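Local coordinates for protein ornithine cyclodeaminase (Methanococcus maripaludis S2, PDB 3C2Q) that catalyses the conversion of L-ornithine to L-proline with release of ammonia, using NAD(+) as cofactor, at residues P48-V53 with T289-P294; E125-Y130 with L161-A166; K274-M279 with Y296-C301. One frame throughout, in Å; residues are numbered along the deposited sequence.

Contact 1: residues P48-V53 with T289-P294; sequences PKMDAV and TGNLMP
The ammonium group of K49 reaches across to the C-terminal end of helix 283-292, where its NZ donates to N291 O at 2.8 Å. The same nitrogen gives a second hydrogen bond to M50 O, so two backbone carbonyls, one from each segment, grip it. NZ meets the N291 carbonyl from above its plane, 45° out of it, and the M50 carbonyl with a smaller tilt. With CG anti to the backbone N (chi1 179°), the aliphatic part of K49 runs beside L292, its CG 3.8 Å from L292 CA and its CE against L292 CD2. This is the close-packed part of the contact. M50, a selenomethionine, crosses N291, with CG 3.7 Å from N291 O and SE near the amide oxygen OD1; the bend at its last torsion (chi3 72°) carries CE to 3.9 Å from G290 O. A water between the backbones of M50 and N291-M293 accepts from M50 N at 2.9 Å; it lies within hydrogen-bonding distance of M293 O and, more weakly, N291 O, and cannot serve all its acceptors at once.

The looser end is at the partly exposed P48, where P48 CG and P294 CB meet at 3.7 Å and another water links L292 O to P48 O, the latter weakly. An alanine in place of K49 would probably leave the N291 and M50 carbonyls without their shared donor and open a gap beside L292.

N291 ND2 also makes a weak hydrogen bond to R248 O of the second subunit. The contact joins the loop between strands 41-46 and 53-57 to the Rossmann-fold region. A buried, charged lysine would probably be steadied by its two carbonyl oxygens, the one on N291 lying near the C-terminal end of helix 283-292, whose partial negative charge should add to the effect.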
ATOM      1  N   PRO B  48      16.571   5.842  28.664  1.00 23.45           N
ATOM      2  CA  PRO B  48      16.236   4.564  28.057  1.00 22.78           C
ATOM      3  C   PRO B  48      16.119   4.711  26.520  1.00 22.83           C
ATOM      4  O   PRO B  48      15.599   5.718  26.060  1.00 23.03           O
ATOM      5  CB  PRO B  48      14.899   4.189  28.696  1.00 21.48           C
ATOM      6  CG  PRO B  48      14.433   5.357  29.458  1.00 24.07           C
ATOM      7  CD  PRO B  48      15.619   6.227  29.726  1.00 23.40           C
ATOM      8  N   LYS B  49      16.645   3.733  25.774  1.00 23.04           N
ATOM      9  CA  LYS B  49      16.769   3.783  24.303  1.00 22.28           C
ATOM     10  C   LYS B  49      17.200   2.386  23.900  1.00 22.78           C
ATOM     11  O   LYS B  49      18.062   1.809  24.560  1.00 21.93           O
ATOM     12  CB  LYS B  49      17.831   4.813  23.893  1.00 23.12           C
ATOM     13  CG  LYS B  49      18.095   4.976  22.366  1.00 23.14           C
ATOM     14  CD  LYS B  49      19.485   4.471  21.962  1.00 24.76           C
ATOM     15  CE  LYS B  49      19.747   4.529  20.457  1.00 25.22           C
ATOM     16  NZ  LYS B  49      18.965   3.497  19.693  1.00 28.27           N
HETATM   17  N   MSE B  50      16.617   1.839  22.820  1.00 21.08           N
HETATM   18  CA  MSE B  50      16.829   0.441  22.430  1.00 20.79           C
HETATM   19  C   MSE B  50      18.171   0.217  21.748  1.00 20.42           C
HETATM   20  O   MSE B  50      18.788   1.171  21.246  1.00 20.39           O
HETATM   21  CB  MSE B  50      15.705   0.012  21.457  1.00 19.82           C
HETATM   22  CG  MSE B  50      15.846   0.641  20.084  1.00 19.37           C
HETATM   23 SE   MSE B  50      14.440  -0.079  18.868  1.00 29.24          SE
HETATM   24  CE  MSE B  50      12.899   0.849  19.647  1.00 21.25           C
ATOM     25  N   ASP B  51      18.594  -1.047  21.651  1.00 19.79           N
ATOM     26  CA  ASP B  51      19.745  -1.406  20.810  1.00 20.25           C
ATOM     27  C   ASP B  51      21.011  -0.649  21.232  1.00 20.26           C
ATOM     28  O   ASP B  51      21.850  -0.259  20.403  1.00 20.69           O
ATOM     29  CB  ASP B  51      19.423  -1.147  19.309  1.00 20.48           C
ATOM     30  CG  ASP B  51      18.309  -2.032  18.786  1.00 21.13           C
ATOM     31  OD1 ASP B  51      17.971  -3.075  19.412  1.00 21.58           O
ATOM     32  OD2 ASP B  51      17.767  -1.697  17.702  1.00 21.74           O
ATOM     33  N   ALA B  52      21.127  -0.423  22.538  1.00 20.41           N
ATOM     34  CA  ALA B  52      22.283   0.238  23.106  1.00 21.57           C
ATOM     35  C   ALA B  52      22.778  -0.565  24.334  1.00 21.93           C
ATOM     36  O   ALA B  52      22.303  -1.666  24.617  1.00 21.40           O
ATOM     37  CB  ALA B  52      21.944   1.686  23.486  1.00 20.00           C
ATOM     38  N   VAL B  53      23.762  -0.027  25.041  1.00 24.16           N
ATOM     39  CA  VAL B  53      24.285  -0.785  26.185  1.00 25.48           C
ATOM     40  C   VAL B  53      24.132   0.007  27.478  1.00 24.81           C
ATOM     41  O   VAL B  53      23.923   1.230  27.476  1.00 25.25           O
ATOM     42  CB  VAL B  53      25.768  -1.266  26.000  1.00 26.37           C
ATOM     43  CG1 VAL B  53      25.904  -2.133  24.773  1.00 28.94           C
ATOM     44  CG2 VAL B  53      26.688  -0.103  25.919  1.00 27.31           C
ATOM     45  N   THR B 289      13.601   8.372  14.749  1.00 20.00           N
ATOM     46  CA  THR B 289      13.202   8.958  16.040  1.00 20.23           C
ATOM     47  C   THR B 289      12.710   7.889  17.011  1.00 19.95           C
ATOM     48  O   THR B 289      13.068   7.891  18.189  1.00 18.99           O
ATOM     49  CB  THR B 289      12.155  10.095  15.855  1.00 20.73           C
ATOM     50  OG1 THR B 289      12.714  11.048  14.947  1.00 21.31           O
ATOM     51  CG2 THR B 289      11.884  10.792  17.167  1.00 21.32           C
ATOM     52  N   GLY B 290      11.893   6.958  16.531  1.00 19.23           N
ATOM     53  CA  GLY B 290      11.439   5.898  17.395  1.00 19.61           C
ATOM     54  C   GLY B 290      12.608   5.115  17.997  1.00 20.60           C
ATOM     55  O   GLY B 290      12.569   4.713  19.176  1.00 19.75           O
ATOM     56  N   ASN B 291      13.642   4.892  17.186  1.00 20.51           N
ATOM     57  CA  ASN B 291      14.857   4.179  17.645  1.00 21.56           C
ATOM     58  C   ASN B 291      15.544   4.885  18.829  1.00 22.02           C
ATOM     59  O   ASN B 291      16.258   4.245  19.613  1.00 23.00           O
ATOM     60  CB  ASN B 291      15.854   4.075  16.509  1.00 22.22           C
ATOM     61  CG  ASN B 291      15.487   3.006  15.457  1.00 26.92           C
ATOM     62  OD1 ASN B 291      14.512   2.196  15.597  1.00 28.36           O
ATOM     63  ND2 ASN B 291      16.292   2.989  14.380  1.00 26.85           N
ATOM     64  N   LEU B 292      15.301   6.192  18.967  1.00 21.19           N
ATOM     65  CA  LEU B 292      15.927   7.032  19.989  1.00 22.19           C
ATOM     66  C   LEU B 292      15.058   7.261  21.205  1.00 22.77           C
ATOM     67  O   LEU B 292      15.511   7.867  22.180  1.00 23.95           O
ATOM     68  CB  LEU B 292      16.259   8.414  19.406  1.00 21.99           C
ATOM     69  CG  LEU B 292      17.176   8.393  18.202  1.00 21.19           C
ATOM     70  CD1 LEU B 292      17.329   9.801  17.633  1.00 18.09           C
ATOM     71  CD2 LEU B 292      18.545   7.766  18.597  1.00 20.99           C
HETATM   72  N   MSE B 293      13.821   6.783  21.159  1.00 22.22           N
HETATM   73  CA  MSE B 293      12.818   7.127  22.176  1.00 24.42           C
HETATM   74  C   MSE B 293      12.527   6.032  23.179  1.00 21.18           C
HETATM   75  O   MSE B 293      12.401   4.873  22.805  1.00 21.57           O
HETATM   76  CB  MSE B 293      11.485   7.437  21.471  1.00 21.60           C
HETATM   77  CG  MSE B 293      11.456   8.788  20.776  1.00 26.65           C
HETATM   78 SE   MSE B 293       9.749   8.820  19.723  1.00 36.38          SE
HETATM   79  CE  MSE B 293       8.515   8.637  21.215  1.00 27.02           C
ATOM     80  N   PRO B 294      12.341   6.396  24.456  1.00 22.07           N
ATOM     81  CA  PRO B 294      11.827   5.419  25.411  1.00 21.55           C
ATOM     82  C   PRO B 294      10.325   5.175  25.192  1.00 21.74           C
ATOM     83  O   PRO B 294       9.635   6.034  24.622  1.00 20.92           O
ATOM     84  CB  PRO B 294      12.068   6.103  26.768  1.00 21.43           C
ATOM     85  CG  PRO B 294      12.039   7.515  26.496  1.00 22.15           C
ATOM     86  CD  PRO B 294      12.607   7.698  25.097  1.00 21.79           C
TER
HETATM   87  O   HOH W   1      17.114   8.346  24.424  1.00 27.39           O
HETATM   88  O   HOH W   2      14.408   3.416  21.745  1.00 18.86           O

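Contact 2: residues E125-Y130 with L161-A166; sequences EIREEY and LGYIQA
R127 and Y163 stack flat on one another: the guanidinium and the phenol ring are 11° from parallel, with centres 4.0 Å apart. The pair is also an off-centre cation-pi contact, as R127 CZ lies over the hydroxyl-bearing side of the ring, 3.5 Å from Y163 CZ. Closer to the backbone, R127 CD sits over the ring face in a CH-pi contact. The side chain leaves helix 112-133 stretched out as far as CD and then bends at chi3 (45°), a turn that lays the guanidinium along the ring.

A second CH-pi contact joins Y130 to Q165. Q165 CG lies over the tyrosine face, 3.6 Å from the centroid of the Y130 ring, and the Q165 amide continues the overlap, stacked on the ring.

In the hydrogen bonds the acceptors lie in the planes of the donor groups, yet both bonds are bent at the hydrogen, to 142° for R127. R127 NH1 donates to L161 O at 2.8 Å, so one edge of the guanidinium is fixed while one face is taken by Y163. Within 161-166, Q165 NE2 bonds to G162 O at 2.9 Å, approaching from above the carbonyl plane, a tie that restrains the amide over Y130; the same carbonyl oxygen lies 3.4 Å from R127 CG. G162 has positive phi and closes the preceding helix with a Schellman motif; a side chain there would be jammed against L161 O and would come close to R127 CD.

E342 of helix 327-342 completes the cluster, forming a salt bridge with R127 NH1 and accepting from Y163 OH. Through R127 and Y130, helix 112-133 packs on the loop between helix 152-160 and strand 166-170, while Q165 OE1 accepts from I138 N at the start of strand 138-142.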
ATOM      1  N   GLU B 125      -4.025  19.223  26.618  1.00 29.65           N
ATOM      2  CA  GLU B 125      -3.594  18.917  27.977  1.00 31.24           C
ATOM      3  C   GLU B 125      -2.084  19.054  28.130  1.00 30.08           C
ATOM      4  O   GLU B 125      -1.596  19.646  29.104  1.00 29.30           O
ATOM      5  CB  GLU B 125      -4.003  17.492  28.347  1.00 31.07           C
ATOM      6  CG  GLU B 125      -5.486  17.299  28.511  1.00 33.89           C
ATOM      7  CD  GLU B 125      -5.863  15.824  28.702  1.00 36.42           C
ATOM      8  OE1 GLU B 125      -5.074  14.917  28.322  1.00 43.44           O
ATOM      9  OE2 GLU B 125      -6.973  15.563  29.215  1.00 44.92           O
ATOM     10  N   ILE B 126      -1.335  18.498  27.175  1.00 28.17           N
ATOM     11  CA  ILE B 126       0.116  18.563  27.212  1.00 26.90           C
ATOM     12  C   ILE B 126       0.641  20.006  27.086  1.00 27.18           C
ATOM     13  O   ILE B 126       1.579  20.391  27.806  1.00 27.95           O
ATOM     14  CB  ILE B 126       0.769  17.581  26.162  1.00 26.42           C
ATOM     15  CG1 ILE B 126       0.614  16.125  26.625  1.00 26.35           C
ATOM     16  CG2 ILE B 126       2.235  17.947  25.893  1.00 24.76           C
ATOM     17  CD1 ILE B 126       0.777  15.057  25.502  1.00 26.73           C
ATOM     18  N   ARG B 127       0.049  20.808  26.212  1.00 26.79           N
ATOM     19  CA  ARG B 127       0.469  22.205  26.088  1.00 28.47           C
ATOM     20  C   ARG B 127       0.239  22.978  27.400  1.00 30.55           C
ATOM     21  O   ARG B 127       1.093  23.773  27.783  1.00 30.85           O
ATOM     22  CB  ARG B 127      -0.238  22.942  24.966  1.00 27.47           C
ATOM     23  CG  ARG B 127       0.413  24.291  24.698  1.00 27.82           C
ATOM     24  CD  ARG B 127      -0.403  25.215  23.832  1.00 25.50           C
ATOM     25  NE  ARG B 127      -1.815  25.256  24.216  1.00 28.60           N
ATOM     26  CZ  ARG B 127      -2.715  26.067  23.663  1.00 28.45           C
ATOM     27  NH1 ARG B 127      -2.341  26.923  22.734  1.00 30.06           N
ATOM     28  NH2 ARG B 127      -3.995  26.041  24.048  1.00 30.61           N
ATOM     29  N   GLU B 128      -0.918  22.757  28.028  1.00 32.11           N
ATOM     30  CA  GLU B 128      -1.266  23.337  29.337  1.00 34.74           C
ATOM     31  C   GLU B 128      -0.210  23.034  30.384  1.00 35.43           C
ATOM     32  O   GLU B 128       0.295  23.952  31.017  1.00 36.28           O
ATOM     33  CB  GLU B 128      -2.621  22.825  29.827  1.00 34.93           C
ATOM     34  CG  GLU B 128      -3.838  23.399  29.084  1.00 40.03           C
ATOM     35  CD  GLU B 128      -3.995  24.916  29.248  1.00 45.30           C
ATOM     36  OE1 GLU B 128      -3.588  25.455  30.310  1.00 48.65           O
ATOM     37  OE2 GLU B 128      -4.528  25.568  28.320  1.00 45.46           O
ATOM     38  N   GLU B 129       0.136  21.760  30.546  1.00 36.24           N
ATOM     39  CA  GLU B 129       1.218  21.356  31.442  1.00 38.16           C
ATOM     40  C   GLU B 129       2.605  21.926  31.103  1.00 38.06           C
ATOM     41  O   GLU B 129       3.356  22.321  32.005  1.00 37.97           O
ATOM     42  CB  GLU B 129       1.284  19.836  31.588  1.00 38.32           C
ATOM     43  CG  GLU B 129       0.103  19.256  32.363  1.00 44.59           C
ATOM     44  CD  GLU B 129      -0.110  19.930  33.750  1.00 51.06           C
ATOM     45  OE1 GLU B 129       0.788  19.778  34.626  1.00 51.89           O
ATOM     46  OE2 GLU B 129      -1.175  20.601  33.945  1.00 51.62           O
ATOM     47  N   TYR B 130       2.945  21.994  29.820  1.00 37.31           N
ATOM     48  CA  TYR B 130       4.196  22.627  29.426  1.00 37.47           C
ATOM     49  C   TYR B 130       4.239  24.117  29.827  1.00 38.68           C
ATOM     50  O   TYR B 130       5.281  24.613  30.258  1.00 38.37           O
ATOM     51  CB  TYR B 130       4.456  22.488  27.925  1.00 36.18           C
ATOM     52  CG  TYR B 130       5.737  23.151  27.502  1.00 34.44           C
ATOM     53  CD1 TYR B 130       6.963  22.562  27.785  1.00 33.23           C
ATOM     54  CD2 TYR B 130       5.728  24.374  26.861  1.00 33.05           C
ATOM     55  CE1 TYR B 130       8.140  23.164  27.412  1.00 33.45           C
ATOM     56  CE2 TYR B 130       6.906  24.996  26.477  1.00 33.42           C
ATOM     57  CZ  TYR B 130       8.101  24.385  26.765  1.00 34.55           C
ATOM     58  OH  TYR B 130       9.283  24.977  26.397  1.00 37.26           O
ATOM     59  N   LEU B 161       0.726  28.784  17.780  1.00 27.72           N
ATOM     60  CA  LEU B 161      -0.138  28.701  18.958  1.00 27.65           C
ATOM     61  C   LEU B 161       0.502  28.048  20.197  1.00 27.37           C
ATOM     62  O   LEU B 161      -0.162  27.896  21.226  1.00 26.96           O
ATOM     63  CB  LEU B 161      -1.464  27.991  18.634  1.00 28.25           C
ATOM     64  CG  LEU B 161      -2.486  28.662  17.689  1.00 30.87           C
ATOM     65  CD1 LEU B 161      -3.568  27.675  17.288  1.00 32.11           C
ATOM     66  CD2 LEU B 161      -3.116  29.906  18.329  1.00 33.47           C
ATOM     67  N   GLY B 162       1.767  27.652  20.084  1.00 26.18           N
ATOM     68  CA  GLY B 162       2.519  27.139  21.211  1.00 25.44           C
ATOM     69  C   GLY B 162       2.391  25.658  21.493  1.00 25.47           C
ATOM     70  O   GLY B 162       2.861  25.201  22.545  1.00 24.69           O
ATOM     71  N   TYR B 163       1.788  24.889  20.569  1.00 25.01           N
ATOM     72  CA  TYR B 163       1.664  23.429  20.761  1.00 25.24           C
ATOM     73  C   TYR B 163       2.962  22.634  20.557  1.00 24.48           C
ATOM     74  O   TYR B 163       3.085  21.513  21.043  1.00 25.42           O
ATOM     75  CB  TYR B 163       0.577  22.827  19.855  1.00 26.04           C
ATOM     76  CG  TYR B 163      -0.815  23.220  20.234  1.00 25.83           C
ATOM     77  CD1 TYR B 163      -1.516  22.538  21.224  1.00 26.52           C
ATOM     78  CD2 TYR B 163      -1.427  24.289  19.613  1.00 25.83           C
ATOM     79  CE1 TYR B 163      -2.809  22.936  21.585  1.00 28.73           C
ATOM     80  CE2 TYR B 163      -2.718  24.679  19.953  1.00 28.30           C
ATOM     81  CZ  TYR B 163      -3.392  24.005  20.932  1.00 28.87           C
ATOM     82  OH  TYR B 163      -4.684  24.427  21.234  1.00 33.56           O
ATOM     83  N   ILE B 164       3.920  23.211  19.847  1.00 23.98           N
ATOM     84  CA  ILE B 164       5.066  22.471  19.347  1.00 24.13           C
ATOM     85  C   ILE B 164       6.362  22.949  19.996  1.00 23.82           C
ATOM     86  O   ILE B 164       6.720  24.091  19.806  1.00 24.06           O
ATOM     87  CB  ILE B 164       5.196  22.637  17.785  1.00 24.56           C
ATOM     88  CG1 ILE B 164       3.865  22.322  17.054  1.00 24.39           C
ATOM     89  CG2 ILE B 164       6.357  21.823  17.249  1.00 23.72           C
ATOM     90  CD1 ILE B 164       3.214  21.045  17.489  1.00 22.88           C
ATOM     91  N   GLN B 165       7.087  22.063  20.691  1.00 23.32           N
ATOM     92  CA  GLN B 165       8.363  22.446  21.340  1.00 22.86           C
ATOM     93  C   GLN B 165       9.631  22.031  20.579  1.00 22.75           C
ATOM     94  O   GLN B 165      10.745  22.428  20.926  1.00 22.05           O
ATOM     95  CB  GLN B 165       8.386  21.938  22.787  1.00 22.26           C
ATOM     96  CG  GLN B 165       7.474  22.732  23.758  1.00 23.00           C
ATOM     97  CD  GLN B 165       5.985  22.699  23.410  1.00 22.32           C
ATOM     98  OE1 GLN B 165       5.359  21.636  23.399  1.00 24.09           O
ATOM     99  NE2 GLN B 165       5.410  23.870  23.114  1.00 24.22           N
ATOM    100  N   ALA B 166       9.475  21.246  19.510  1.00 21.42           N
ATOM    101  CA  ALA B 166      10.605  20.879  18.692  1.00 20.38           C
ATOM    102  C   ALA B 166      10.118  20.326  17.371  1.00 20.05           C
ATOM    103  O   ALA B 166       9.042  19.717  17.319  1.00 18.99           O
ATOM    104  CB  ALA B 166      11.526  19.815  19.410  1.00 20.49           C
TER

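Contact 3: residues K274-M279 with Y296-C301; sequences KKMVIM and YIKTVC
Residues 276-279 and 298-301 run side by side as neighbouring parallel strands of the six-stranded Rossmann sheet, the two strands of a beta-alpha-beta unit whose connecting helix is 283-292. Their axes lie 4.7 Å apart and differ in direction by 8°. The first shell is the backbone ladder. K298 N donates to K275 O at 3.2 Å with a tilted approach, whereas V277 N to K298 O, V300 N to V277 O and M279 N to V300 O are straighter and meet their carbonyls nearly end-on. K298 O also takes a CA-H...O contact from M276 CA.

Side chains fill in around the ladder. M276, K298, I278 and V300 share one face of the sheet. There the selenomethionine chain of M276 lies alongside K298, pointing the same way, and its CE reaches 3.6 Å from V300 CG2 and close to K298 CG. A chi1 of 179° sets M276 CG beside its own carbonyl carbon, and the chain runs out along K298 before the bend at SE carries the methyl across V300. On the face of V277, M279, T299 and C301, M279 spans two residues of the other strand: SE lies 4.1 Å from C301 CB, and CE touches T299 CG2. At the strand entrance I297 CG2 lies against the K274 carbonyl oxygen and makes an apolar contact with V277 CG2.

Further out, M123 and I126 of helix 112-133 cover M276, K298 NZ forms a salt bridge with E122, and L312 of helix 306-314 packs on M279 and C301. Strand 298-303 ends in D303, which probably binds NAD(+), as in relatives. T299 turns its hydroxyl back to the residue just before its strand, where OG1 donates to I297 O at 2.8 Å, from above the carbonyl plane.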
ATOM      1  N   LYS B 274      10.439  14.839  25.904  1.00 26.93           N
ATOM      2  CA  LYS B 274       9.101  15.242  25.471  1.00 24.85           C
ATOM      3  C   LYS B 274       8.018  14.348  26.094  1.00 23.43           C
ATOM      4  O   LYS B 274       8.272  13.191  26.454  1.00 22.21           O
ATOM      5  CB  LYS B 274       9.023  15.185  23.925  1.00 24.41           C
ATOM      6  CG  LYS B 274      10.022  16.107  23.236  1.00 22.49           C
ATOM      7  CD  LYS B 274       9.655  17.590  23.515  1.00 22.24           C
ATOM      8  CE  LYS B 274      10.698  18.562  22.929  1.00 22.48           C
ATOM      9  NZ  LYS B 274      11.892  18.664  23.815  1.00 23.84           N
ATOM     10  N   LYS B 275       6.809  14.871  26.210  1.00 22.62           N
ATOM     11  CA  LYS B 275       5.654  14.054  26.627  1.00 23.81           C
ATOM     12  C   LYS B 275       4.975  13.309  25.455  1.00 23.30           C
ATOM     13  O   LYS B 275       4.338  12.284  25.658  1.00 22.46           O
ATOM     14  CB  LYS B 275       4.608  14.925  27.320  1.00 24.11           C
ATOM     15  CG  LYS B 275       5.061  15.457  28.687  1.00 30.71           C
ATOM     16  CD  LYS B 275       5.066  14.366  29.729  1.00 38.51           C
ATOM     17  CE  LYS B 275       3.766  14.404  30.540  1.00 44.54           C
ATOM     18  NZ  LYS B 275       3.893  15.238  31.804  1.00 46.16           N
HETATM   19  N   MSE B 276       5.115  13.844  24.251  1.00 23.56           N
HETATM   20  CA  MSE B 276       4.479  13.259  23.057  1.00 25.66           C
HETATM   21  C   MSE B 276       5.300  13.547  21.813  1.00 22.17           C
HETATM   22  O   MSE B 276       5.870  14.635  21.668  1.00 21.49           O
HETATM   23  CB  MSE B 276       3.064  13.812  22.867  1.00 24.38           C
HETATM   24  CG  MSE B 276       2.311  13.276  21.617  1.00 27.68           C
HETATM   25 SE   MSE B 276       0.485  14.082  21.608  1.00 40.25          SE
HETATM   26  CE  MSE B 276      -0.620  12.549  21.169  1.00 33.30           C
ATOM     27  N   VAL B 277       5.341  12.577  20.901  1.00 20.17           N
ATOM     28  CA  VAL B 277       6.008  12.778  19.622  1.00 19.44           C
ATOM     29  C   VAL B 277       5.003  12.405  18.539  1.00 18.86           C
ATOM     30  O   VAL B 277       4.408  11.332  18.603  1.00 18.61           O
ATOM     31  CB  VAL B 277       7.257  11.926  19.468  1.00 19.34           C
ATOM     32  CG1 VAL B 277       7.823  12.091  18.010  1.00 17.74           C
ATOM     33  CG2 VAL B 277       8.321  12.330  20.525  1.00 19.58           C
ATOM     34  N   ILE B 278       4.741  13.325  17.623  1.00 18.95           N
ATOM     35  CA  ILE B 278       3.828  13.060  16.515  1.00 18.85           C
ATOM     36  C   ILE B 278       4.643  13.004  15.224  1.00 19.24           C
ATOM     37  O   ILE B 278       5.327  13.969  14.872  1.00 18.39           O
ATOM     38  CB  ILE B 278       2.733  14.130  16.367  1.00 19.75           C
ATOM     39  CG1 ILE B 278       1.922  14.243  17.658  1.00 20.03           C
ATOM     40  CG2 ILE B 278       1.808  13.752  15.171  1.00 18.57           C
ATOM     41  CD1 ILE B 278       0.864  15.341  17.677  1.00 21.33           C
HETATM   42  N   MSE B 279       4.581  11.868  14.537  1.00 18.49           N
HETATM   43  CA  MSE B 279       5.390  11.638  13.343  1.00 20.46           C
HETATM   44  C   MSE B 279       4.466  11.770  12.153  1.00 18.80           C
HETATM   45  O   MSE B 279       3.421  11.110  12.138  1.00 16.65           O
HETATM   46  CB  MSE B 279       5.967  10.222  13.362  1.00 20.07           C
HETATM   47  CG  MSE B 279       6.900   9.985  14.539  1.00 23.27           C
HETATM   48 SE   MSE B 279       6.918   8.055  14.932  1.00 31.64          SE
HETATM   49  CE  MSE B 279       8.353   8.210  16.305  1.00 26.19           C
ATOM     50  N   TYR B 296       7.795   5.204  27.157  1.00 23.17           N
ATOM     51  CA  TYR B 296       6.802   5.959  27.923  1.00 23.65           C
ATOM     52  C   TYR B 296       6.342   7.268  27.260  1.00 23.37           C
ATOM     53  O   TYR B 296       5.402   7.886  27.722  1.00 23.06           O
ATOM     54  CB  TYR B 296       7.254   6.214  29.385  1.00 23.98           C
ATOM     55  CG  TYR B 296       8.613   6.841  29.541  1.00 24.55           C
ATOM     56  CD1 TYR B 296       8.841   8.186  29.193  1.00 24.67           C
ATOM     57  CD2 TYR B 296       9.677   6.099  30.054  1.00 24.90           C
ATOM     58  CE1 TYR B 296      10.089   8.757  29.342  1.00 26.90           C
ATOM     59  CE2 TYR B 296      10.936   6.673  30.209  1.00 24.00           C
ATOM     60  CZ  TYR B 296      11.133   7.986  29.864  1.00 25.53           C
ATOM     61  OH  TYR B 296      12.385   8.549  30.025  1.00 26.84           O
ATOM     62  N   ILE B 297       6.998   7.694  26.186  1.00 23.00           N
ATOM     63  CA  ILE B 297       6.581   8.919  25.499  1.00 22.25           C
ATOM     64  C   ILE B 297       5.430   8.536  24.558  1.00 22.74           C
ATOM     65  O   ILE B 297       5.543   7.584  23.786  1.00 22.39           O
ATOM     66  CB  ILE B 297       7.735   9.561  24.717  1.00 23.05           C
ATOM     67  CG1 ILE B 297       8.941   9.812  25.642  1.00 23.35           C
ATOM     68  CG2 ILE B 297       7.280  10.876  23.994  1.00 21.73           C
ATOM     69  CD1 ILE B 297      10.120  10.450  24.923  1.00 24.30           C
ATOM     70  N   LYS B 298       4.318   9.249  24.659  1.00 21.41           N
ATOM     71  CA  LYS B 298       3.186   9.010  23.761  1.00 22.72           C
ATOM     72  C   LYS B 298       3.656   9.216  22.284  1.00 21.05           C
ATOM     73  O   LYS B 298       4.224  10.238  21.916  1.00 20.89           O
ATOM     74  CB  LYS B 298       2.023   9.934  24.169  1.00 22.84           C
ATOM     75  CG  LYS B 298       0.802   9.909  23.264  1.00 28.52           C
ATOM     76  CD  LYS B 298      -0.294   8.943  23.806  1.00 39.14           C
ATOM     77  CE  LYS B 298      -1.094   8.342  22.670  1.00 42.13           C
ATOM     78  NZ  LYS B 298      -2.566   8.530  22.910  1.00 45.57           N
ATOM     79  N   THR B 299       3.435   8.214  21.451  1.00 20.58           N
ATOM     80  CA  THR B 299       3.997   8.201  20.106  1.00 20.01           C
ATOM     81  C   THR B 299       2.838   8.006  19.133  1.00 19.59           C
ATOM     82  O   THR B 299       2.087   7.045  19.263  1.00 18.51           O
ATOM     83  CB  THR B 299       4.949   7.016  19.986  1.00 20.00           C
ATOM     84  OG1 THR B 299       5.927   7.129  21.025  1.00 21.31           O
ATOM     85  CG2 THR B 299       5.660   7.006  18.642  1.00 22.42           C
ATOM     86  N   VAL B 300       2.693   8.926  18.188  1.00 18.75           N
ATOM     87  CA  VAL B 300       1.612   8.856  17.180  1.00 18.65           C
ATOM     88  C   VAL B 300       2.263   8.907  15.799  1.00 18.27           C
ATOM     89  O   VAL B 300       3.059   9.807  15.508  1.00 18.73           O
ATOM     90  CB  VAL B 300       0.600  10.030  17.321  1.00 18.94           C
ATOM     91  CG1 VAL B 300      -0.524   9.933  16.229  1.00 18.42           C
ATOM     92  CG2 VAL B 300      -0.037  10.020  18.696  1.00 19.75           C
ATOM     93  N   CYS B 301       1.976   7.910  14.974  1.00 16.88           N
ATOM     94  CA  CYS B 301       2.585   7.857  13.651  1.00 16.85           C
ATOM     95  C   CYS B 301       1.484   7.926  12.593  1.00 16.30           C
ATOM     96  O   CYS B 301       0.621   7.036  12.495  1.00 15.52           O
ATOM     97  CB  CYS B 301       3.404   6.572  13.480  1.00 17.30           C
ATOM     98  SG  CYS B 301       4.219   6.460  11.840  1.00 19.87           S
TER

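From the N terminus, residues 48-53 come first, in a loop of the mixed sheet, and meet 289-294, 236 residues further on. Contact 2 opens and closes within that long excursion, a short loop from helix 112-133 to the residues before strand 166-170. Contact 3 opens at 274-279, after contact 2 has closed, and crosses contact 1: helix 283-292 and the residues just after it hold 289-294 between the two strands of contact 3. M293 packs its SE against M279 CE, joining contacts 1 and 3, and I126 CD1 meets M276 CB, joining 2 and 3. Contacts 2 and 3 knit the Rossmann region together; contact 1 fastens the N-terminal region to it.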